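Local coordinates for protein fructose-bisphosphate aldolase (Thermus caldophilus, PDB 2FJK) that belongs to the class II fructose-bisphosphate aldolases, enzymes built on a TIM-barrel fold, and holds 1,3-dihydroxyacetonephosphate in its pocket, at residues T128-L133 and Y169-I174. Numbering follows the deposited sequence.
Sequences TVEAEL and YLAVAI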
# COMPACT_ATOMS: atom_id res chain seq x y z
N THR A 128 -12.01 15.66 -7.13
CA THR A 128 -12.64 16.98 -7.19
C THR A 128 -11.64 18.07 -7.57
O THR A 128 -10.42 17.90 -7.49
CB THR A 128 -13.30 17.37 -5.85
OG1 THR A 128 -12.35 17.25 -4.79
CG2 THR A 128 -14.51 16.49 -5.58
N VAL A 129 -12.17 19.21 -7.99
CA VAL A 129 -11.33 20.31 -8.44
C VAL A 129 -11.65 21.65 -7.82
O VAL A 129 -12.82 22.06 -7.74
CB VAL A 129 -11.43 20.47 -9.97
CG1 VAL A 129 -10.68 21.72 -10.42
CG2 VAL A 129 -10.86 19.25 -10.64
N GLU A 130 -10.61 22.34 -7.36
CA GLU A 130 -10.77 23.67 -6.80
C GLU A 130 -10.20 24.61 -7.85
O GLU A 130 -9.21 24.28 -8.51
CB GLU A 130 -9.98 23.83 -5.50
CG GLU A 130 -10.24 25.18 -4.84
CD GLU A 130 -9.38 25.43 -3.61
OE1 GLU A 130 -9.34 24.56 -2.72
OE2 GLU A 130 -8.75 26.50 -3.55
N ALA A 131 -10.81 25.78 -8.01
CA ALA A 131 -10.31 26.75 -8.97
C ALA A 131 -10.38 28.12 -8.34
O ALA A 131 -11.19 28.36 -7.44
CB ALA A 131 -11.15 26.70 -10.23
N GLU A 132 -9.53 29.04 -8.79
CA GLU A 132 -9.57 30.37 -8.22
C GLU A 132 -9.76 31.47 -9.25
O GLU A 132 -9.23 31.40 -10.36
CB GLU A 132 -8.32 30.63 -7.37
CG GLU A 132 -7.00 30.49 -8.08
CD GLU A 132 -5.82 30.45 -7.10
OE1 GLU A 132 -5.69 31.38 -6.26
OE2 GLU A 132 -5.03 29.49 -7.17
N LEU A 133 -10.54 32.47 -8.86
CA LEU A 133 -10.82 33.63 -9.70
C LEU A 133 -10.42 34.85 -8.88
O LEU A 133 -10.86 35.01 -7.73
CB LEU A 133 -12.31 33.68 -10.02
CG LEU A 133 -12.77 34.76 -11.00
CD1 LEU A 133 -12.03 34.62 -12.35
CD2 LEU A 133 -14.28 34.61 -11.19
N TYR A 169 -15.19 23.68 -5.95
CA TYR A 169 -15.05 24.59 -4.81
C TYR A 169 -15.02 26.09 -5.06
O TYR A 169 -16.01 26.78 -4.81
CB TYR A 169 -13.80 24.19 -4.00
CG TYR A 169 -13.70 22.70 -3.76
CD1 TYR A 169 -14.82 21.97 -3.38
CD2 TYR A 169 -12.49 22.02 -3.93
CE1 TYR A 169 -14.76 20.60 -3.18
CE2 TYR A 169 -12.41 20.64 -3.73
CZ TYR A 169 -13.55 19.94 -3.36
OH TYR A 169 -13.52 18.58 -3.15
N LEU A 170 -13.89 26.59 -5.54
CA LEU A 170 -13.68 28.01 -5.83
C LEU A 170 -13.04 28.81 -4.71
O LEU A 170 -13.66 29.10 -3.69
CB LEU A 170 -14.98 28.72 -6.25
CG LEU A 170 -14.79 30.24 -6.41
CD1 LEU A 170 -13.79 30.51 -7.53
CD2 LEU A 170 -16.11 30.94 -6.70
N ALA A 171 -11.78 29.18 -4.91
CA ALA A 171 -11.03 29.97 -3.96
C ALA A 171 -11.29 31.44 -4.34
O ALA A 171 -11.17 31.81 -5.51
CB ALA A 171 -9.55 29.65 -4.07
N VAL A 172 -11.66 32.26 -3.37
CA VAL A 172 -11.95 33.66 -3.67
C VAL A 172 -10.91 34.65 -3.17
O VAL A 172 -10.20 34.40 -2.20
CB VAL A 172 -13.33 34.07 -3.11
CG1 VAL A 172 -14.40 33.13 -3.66
CG2 VAL A 172 -13.31 34.04 -1.59
N ALA A 173 -10.83 35.79 -3.86
CA ALA A 173 -9.89 36.86 -3.52
C ALA A 173 -10.64 37.99 -2.84
O ALA A 173 -11.37 38.75 -3.49
CB ALA A 173 -9.20 37.37 -4.78
N ILE A 174 -10.47 38.13 -1.53
CA ILE A 174 -11.18 39.17 -0.80
C ILE A 174 -10.32 39.95 0.18
O ILE A 174 -10.84 40.51 1.14
CB ILE A 174 -12.37 38.59 -0.04
CG1 ILE A 174 -11.87 37.54 0.97
CG2 ILE A 174 -13.35 37.99 -1.02
CD1 ILE A 174 -12.98 36.91 1.80
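Two neighbouring parallel strands of the TIM barrel meet here, 128-133 and the short, weakly bonded 171-172, with helices 146-150 and 155-164 in the connection between them. The register pairs E132 with A171. A171 N donates to A131 O at 2.7 Å, with an N-H...O angle of 158°. L133 N returns a weak bond to A171 O, and Y169 N a weak one to V129 O. A131 O also takes a CA-H...O contact from L170 CA at 3.0 Å. At the start of the strand, T128 OG1 and Y169 OH are hydrogen-bonded, but their 2.4 Å separation is doubtfully short. Both hydroxyls also reach T4 O, the T128 one weakly. The Y169 ring turns one edge to E130, where CB lies near the ring plane, 3.5 Å from CD2. With chi1 at -175°, CG of E130 points away from the backbone N, and the extended chain brings OE2 to 3.3 Å from A171 CB. H208, a residue of the 1,3-dihydroxyacetonephosphate pocket, touches both E130 and A171. The salt bridge of E130 OE1 to K249 and the packing of OE2 on A171 thus hold this buried side chain in place, about 7 Å from the ligand.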